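Local coordinates for protein glucose-6-phosphate 1-dehydrogenase (Mycobacterium avium, PDB 4LGV) that probably catalyses the NADP+-dependent oxidation of glucose 6-phosphate to 6-phosphogluconolactone, the entry step of the pentose phosphate pathway, at residues Asp70-Thr73 against Leu74-Leu78; Ala209-Ala212 against Leu213-Leu216; Asp274-Asn277 against Asp278-Glu282. All blocks are in the same frame, centred on the assembly; numbering follows the deposited sequence.

Contact 1 (Asp70-Thr73 against Leu74-Leu78); sequences DDIT and LDQLL
Thr73 passes straight into the first turn of helix 74-87, and its O accepts from Leu77 N at 3.1 Å as the opening i to i+4 backbone bond. Thr73 is the N-cap residue, and with Gln76 it forms a capping box. Each side chain of the box reaches back to the backbone of the other. Thr73 OG1 accepts from Gln76 N at 3.1 Å, a nearly straight bond with 164° at the hydrogen. In return Thr73 N donates to Gln76 OE1 at 2.8 Å. This donor lies in the amide plane, on a lone pair of OE1. OG1 sits between the backbone N and the carbonyl carbon of its own residue (chi1 63°), a torsion that turns it to the open N-H of the first turn. The bonds to Thr73 N and to a water hold the amide oxygen of Gln76 in place. That water also makes a weak bond to Asp71 O, in an inverse gamma turn.

Ile72 packs beside the box. Its CD1 comes within 4.1 Å of Leu77 CB, a hydrophobic staple between the residue before the N-cap and Leu77, the fourth residue of the helix. Both side chains also touch Tyr106 of strand 104-108. The hydroxyl of Tyr106 bonds to Asp70 O. The capping box begins the helix that follows strand 64-68 in the parallel sheet of the Rossmann-like coenzyme domain. Gln76 OE1 also rests against the backbone of Ile72, 3.2 Å from Ile72 CA.

Contact 2 (Ala209-Ala212 against Leu213-Leu216); sequences ANNA and LAKL
Asn210 and Asn211 meet Leu213, Ala214 and Lys215 around one short turn of chain. The tight part is the backbone. Asn210 O takes two donors. Ala214 N reaches it at 2.9 Å, nearly in line with the carbonyl bond. Leu213 N reaches it at 3.0 Å but stands well above the carbonyl plane, and its bond is more bent, with 138° at the hydrogen. Asn211 O accepts from Lys215 N at 3.0 Å. Ala214 CB lies beside the bonded Asn210 O, at 3.6 Å. Separately, Leu216 CG packs 3.4 Å from Ala212 O. Leu213 CG touches Asn210 CB more loosely, at 4.2 Å.

Helix 211-214, a short helix after helix 200-209 and ahead of strand 222-230, lies within these residues. Asn210 stands at its N-cap position, yet its side chain makes no capping bond. The amide is used otherwise: ND2 bonds to Leu206 O, and OD1 accepts from Ser389 N and Asn372 ND2 of the second subunit. The helix is thus part of a subunit interface.

The looser part is where the polar ends of Asn211 and Lys215 meet. The lysine chain bends at chi2 (-62°) and chi4, which brings its end back beside the Asn211 amide. Asn211 ND2 and Lys215 NZ are 3.4 Å apart, but both are donors and no bond joins them. Their partners lie across the interface. Asn211 ND2 donates to His355 O of the second subunit, and Lys215 NZ makes a weak bond to Asp220 O of the second subunit. Ala214 and Lys215 remain partly exposed.

Contact 3 (Asp274-Asn277 against Asp278-Glu282); sequences DDLN and DKKAE
Asp274 and Asp278, one turn apart on helix 273-284, are joined by the backbone bond from Asp278 N to Asp274 O at 2.8 Å. The same i to i+4 pattern runs on through Lys280 N to Leu276 O and Ala281 N to Asn277 O. It weakens at Lys279, whose N is shared between long or bent bonds to Asp275 O and Leu276 O.

One side-chain hydrogen bond crosses the contact. Lys280 NZ donates to Asn277 OD1 at 3.1 Å, meeting the oxygen almost head-on, with 165° at OD1. The two side chains lie side by side and point the same way. A turn at chi4 (139°) brings NZ to the amide. NZ also donates to Gln258 OE1 of helix 246-264, its stronger partner.

Apolar packing is carried by Leu276 and the lysine's methylene carbons. Leu276 CG is 4.0 Å from Lys280 CE. Both side chains touch Leu262 of helix 246-264, and Leu276 also reaches helix 200-209.

The charged groups have partners in the same chain and in the third subunit. Asp275 OD1 and Asp278 OD2 are 4.5 Å apart, with a water bound to Asp278 OD2 and weakly to Asp275 OD1. Arg433 forms salt bridges to Asp274 and Asp278, Arg428 also bridges Asp274, and Arg285 of the third subunit pairs with Asp275. Lys279 NZ bridges to Glu282 OE1 at 3.2 Å, approaching from above the carboxylate plane. Lys279 also pairs with Glu282 and packs on Lys279 of the third subunit.

Leu276 and the Lys280 methylenes thus pack on helix 246-264, while the aspartates, Lys279 and Glu282 are paired with arginines or third-subunit residues. The arginines probably offset the repulsion among the three aspartates, and the lysines that between the two Glu282 carboxylates at the interface.

How the contacts relate
Each contact is local and joins neighbouring segments of chain, so none encloses a loop of any length. They follow in series, with no nesting or crossing. Contact 1 comes first, where the chain leaves strand 64-68 of the parallel sheet and enters helix 74-87. Contact 2 lies on the short helix between helix 200-209 and strand 222-230 of the mixed sheet. Contact 3 lies on helix 273-284, whose Leu276 packs on both helix 246-264 and helix 200-209, the latter leading into contact 2. Contacts 2 and 3 have centres about 21 Å apart and face different neighbouring subunits. Contact 1 is remote, its centre about 56 Å from that of contact 2, and no other subunit touches it.

Contact 1 (Asp70-Thr73 against Leu74-Leu78)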
# COMPACT_ATOMS: atom_id res chain seq x y z
N ASP A 70 41.01 25.72 41.41
CA ASP A 70 40.95 26.74 42.47
C ASP A 70 41.50 26.22 43.81
O ASP A 70 41.12 25.14 44.27
CB ASP A 70 39.54 27.25 42.66
CG ASP A 70 38.89 27.62 41.34
OD1 ASP A 70 38.78 26.77 40.43
OD2 ASP A 70 38.39 28.72 41.24
N ASP A 71 42.33 27.03 44.44
CA ASP A 71 42.86 26.68 45.75
C ASP A 71 41.89 27.21 46.79
O ASP A 71 42.08 28.29 47.36
CB ASP A 71 44.27 27.27 45.92
CG ASP A 71 44.97 26.82 47.18
OD1 ASP A 71 44.47 25.91 47.88
OD2 ASP A 71 46.07 27.39 47.48
N ILE A 72 40.86 26.43 47.05
CA ILE A 72 39.85 26.77 48.03
C ILE A 72 39.58 25.56 48.87
O ILE A 72 40.00 24.45 48.54
CB ILE A 72 38.54 27.21 47.36
CG1 ILE A 72 37.99 26.10 46.48
CG2 ILE A 72 38.78 28.48 46.56
CD1 ILE A 72 36.62 26.37 45.92
N THR A 73 38.91 25.75 49.99
CA THR A 73 38.54 24.65 50.87
C THR A 73 37.16 24.11 50.45
O THR A 73 36.43 24.72 49.69
CB THR A 73 38.40 25.16 52.31
OG1 THR A 73 37.33 26.11 52.35
CG2 THR A 73 39.71 25.84 52.81
N LEU A 74 36.80 22.98 51.02
CA LEU A 74 35.47 22.42 50.88
C LEU A 74 34.37 23.41 51.33
O LEU A 74 33.37 23.58 50.66
CB LEU A 74 35.35 21.08 51.66
CG LEU A 74 33.95 20.42 51.57
CD1 LEU A 74 33.51 20.23 50.12
CD2 LEU A 74 33.92 19.09 52.34
N ASP A 75 34.57 24.08 52.47
CA ASP A 75 33.59 25.08 52.92
C ASP A 75 33.37 26.18 51.90
O ASP A 75 32.25 26.61 51.67
CB ASP A 75 34.02 25.71 54.26
CG ASP A 75 33.85 24.75 55.45
OD1 ASP A 75 33.14 23.71 55.30
OD2 ASP A 75 34.43 25.03 56.51
N GLN A 76 34.44 26.66 51.31
CA GLN A 76 34.31 27.70 50.28
C GLN A 76 33.55 27.18 49.05
O GLN A 76 32.72 27.88 48.46
CB GLN A 76 35.67 28.22 49.88
CG GLN A 76 36.29 29.11 50.94
CD GLN A 76 37.78 29.42 50.69
OE1 GLN A 76 38.58 28.53 50.36
NE2 GLN A 76 38.15 30.67 50.84
N LEU A 77 33.78 25.93 48.71
CA LEU A 77 33.02 25.32 47.65
C LEU A 77 31.53 25.24 47.98
O LEU A 77 30.69 25.51 47.14
CB LEU A 77 33.58 23.94 47.31
CG LEU A 77 32.84 23.20 46.20
CD1 LEU A 77 33.02 23.94 44.90
CD2 LEU A 77 33.31 21.78 46.08
N LEU A 78 31.21 24.86 49.20
CA LEU A 78 29.82 24.79 49.65
C LEU A 78 29.11 26.13 49.60
O LEU A 78 27.93 26.18 49.20
CB LEU A 78 29.74 24.21 51.05
CG LEU A 78 30.18 22.75 51.12
CD1 LEU A 78 30.09 22.28 52.57
CD2 LEU A 78 29.37 21.81 50.24
O HOH W 1 41.40 28.51 50.68

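Contact 2 (Ala209-Ala212 against Leu213-Leu216)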
# COMPACT_ATOMS: atom_id res chain seq x y z
N ALA A 209 3.40 2.14 17.74
CA ALA A 209 2.32 1.43 18.42
C ALA A 209 0.96 1.84 17.90
O ALA A 209 -0.04 1.25 18.30
CB ALA A 209 2.36 1.69 19.93
N ASN A 210 0.91 2.88 17.05
CA ASN A 210 -0.38 3.37 16.48
C ASN A 210 -0.44 3.12 14.97
O ASN A 210 0.26 3.75 14.18
CB ASN A 210 -0.53 4.84 16.75
CG ASN A 210 -0.73 5.15 18.20
OD1 ASN A 210 -1.74 4.82 18.79
ND2 ASN A 210 0.26 5.80 18.80
N ASN A 211 -1.23 2.14 14.58
CA ASN A 211 -1.26 1.78 13.18
C ASN A 211 -1.85 2.90 12.29
O ASN A 211 -1.52 2.99 11.15
CB ASN A 211 -2.04 0.49 12.98
CG ASN A 211 -1.59 -0.28 11.74
OD1 ASN A 211 -0.50 -0.10 11.24
ND2 ASN A 211 -2.44 -1.12 11.25
N ALA A 212 -2.70 3.76 12.85
CA ALA A 212 -3.28 4.83 12.11
C ALA A 212 -2.15 5.77 11.66
O ALA A 212 -2.26 6.35 10.59
CB ALA A 212 -4.30 5.58 12.90
N LEU A 213 -1.07 5.86 12.43
CA LEU A 213 0.04 6.71 12.06
C LEU A 213 1.08 5.97 11.28
O LEU A 213 1.65 6.50 10.30
CB LEU A 213 0.67 7.30 13.31
CG LEU A 213 -0.26 8.14 14.22
CD1 LEU A 213 0.50 8.75 15.37
CD2 LEU A 213 -0.90 9.23 13.38
N ALA A 214 1.39 4.74 11.70
CA ALA A 214 2.41 3.96 11.00
C ALA A 214 2.05 3.78 9.55
O ALA A 214 2.92 3.80 8.69
CB ALA A 214 2.61 2.60 11.67
N LYS A 215 0.77 3.56 9.24
CA LYS A 215 0.34 3.46 7.86
C LYS A 215 0.64 4.68 7.01
O LYS A 215 0.80 4.54 5.81
CB LYS A 215 -1.16 3.23 7.78
CG LYS A 215 -1.55 1.79 8.06
CD LYS A 215 -0.90 0.91 6.97
CE LYS A 215 -1.61 -0.39 6.69
NZ LYS A 215 -1.63 -1.08 7.99
N LEU A 216 0.71 5.86 7.62
CA LEU A 216 0.94 7.10 6.90
C LEU A 216 2.42 7.49 6.83
O LEU A 216 2.78 8.43 6.15
CB LEU A 216 0.17 8.24 7.57
CG LEU A 216 -1.32 8.04 7.83
CD1 LEU A 216 -1.96 9.17 8.61
CD2 LEU A 216 -2.05 7.85 6.51

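Contact 3 (Asp274-Asn277 against Asp278-Glu282)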
# COMPACT_ATOMS: atom_id res chain seq x y z
N ASP A 274 21.89 0.56 21.73
CA ASP A 274 22.64 0.33 20.50
C ASP A 274 21.73 -0.09 19.34
O ASP A 274 22.00 0.24 18.19
CB ASP A 274 23.73 -0.70 20.72
CG ASP A 274 25.00 -0.09 21.36
OD1 ASP A 274 25.38 1.09 21.08
OD2 ASP A 274 25.62 -0.80 22.14
N ASP A 275 20.63 -0.76 19.65
CA ASP A 275 19.64 -1.05 18.64
C ASP A 275 19.03 0.25 18.12
O ASP A 275 18.80 0.40 16.94
CB ASP A 275 18.56 -1.93 19.23
CG ASP A 275 19.10 -3.27 19.68
OD1 ASP A 275 20.01 -3.82 19.02
OD2 ASP A 275 18.55 -3.81 20.66
N LEU A 276 18.78 1.19 19.00
CA LEU A 276 18.23 2.45 18.60
C LEU A 276 19.24 3.24 17.75
O LEU A 276 18.92 3.77 16.70
CB LEU A 276 17.84 3.26 19.85
CG LEU A 276 17.59 4.75 19.65
CD1 LEU A 276 16.42 4.96 18.71
CD2 LEU A 276 17.34 5.46 20.99
N ASN A 277 20.46 3.30 18.22
CA ASN A 277 21.52 3.97 17.52
C ASN A 277 21.92 3.32 16.17
O ASN A 277 22.27 4.04 15.28
CB ASN A 277 22.73 4.12 18.45
CG ASN A 277 22.51 5.21 19.47
OD1 ASN A 277 21.84 6.20 19.19
ND2 ASN A 277 23.06 5.04 20.63
N ASP A 278 21.79 1.99 16.03
CA ASP A 278 21.88 1.37 14.73
C ASP A 278 20.84 2.00 13.77
O ASP A 278 21.17 2.28 12.64
CB ASP A 278 21.63 -0.14 14.77
CG ASP A 278 22.77 -0.92 15.39
OD1 ASP A 278 23.85 -0.35 15.65
OD2 ASP A 278 22.57 -2.11 15.72
N LYS A 279 19.61 2.25 14.23
CA LYS A 279 18.60 2.71 13.30
C LYS A 279 18.83 4.17 12.90
O LYS A 279 18.61 4.54 11.76
CB LYS A 279 17.22 2.55 13.90
CG LYS A 279 16.82 1.10 14.14
CD LYS A 279 16.51 0.39 12.84
CE LYS A 279 17.48 -0.69 12.49
NZ LYS A 279 17.06 -1.25 11.15
N LYS A 280 19.29 4.98 13.86
CA LYS A 280 19.54 6.35 13.58
C LYS A 280 20.69 6.45 12.55
O LYS A 280 20.59 7.21 11.63
CB LYS A 280 19.90 7.10 14.86
CG LYS A 280 18.79 7.29 15.90
CD LYS A 280 19.30 8.36 16.87
CE LYS A 280 18.79 8.31 18.28
NZ LYS A 280 19.89 8.59 19.26
N ALA A 281 21.76 5.69 12.76
CA ALA A 281 22.89 5.75 11.89
C ALA A 281 22.48 5.40 10.46
O ALA A 281 22.91 6.04 9.53
CB ALA A 281 24.02 4.80 12.36
N GLU A 282 21.64 4.39 10.30
CA GLU A 282 21.16 4.04 8.96
C GLU A 282 20.52 5.22 8.23
O GLU A 282 20.59 5.27 7.03
CB GLU A 282 20.06 2.96 9.01
CG GLU A 282 20.57 1.61 9.29
CD GLU A 282 19.44 0.58 9.23
OE1 GLU A 282 18.16 0.92 9.11
OE2 GLU A 282 19.88 -0.59 9.33
O HOH W 2 20.28 -3.20 15.67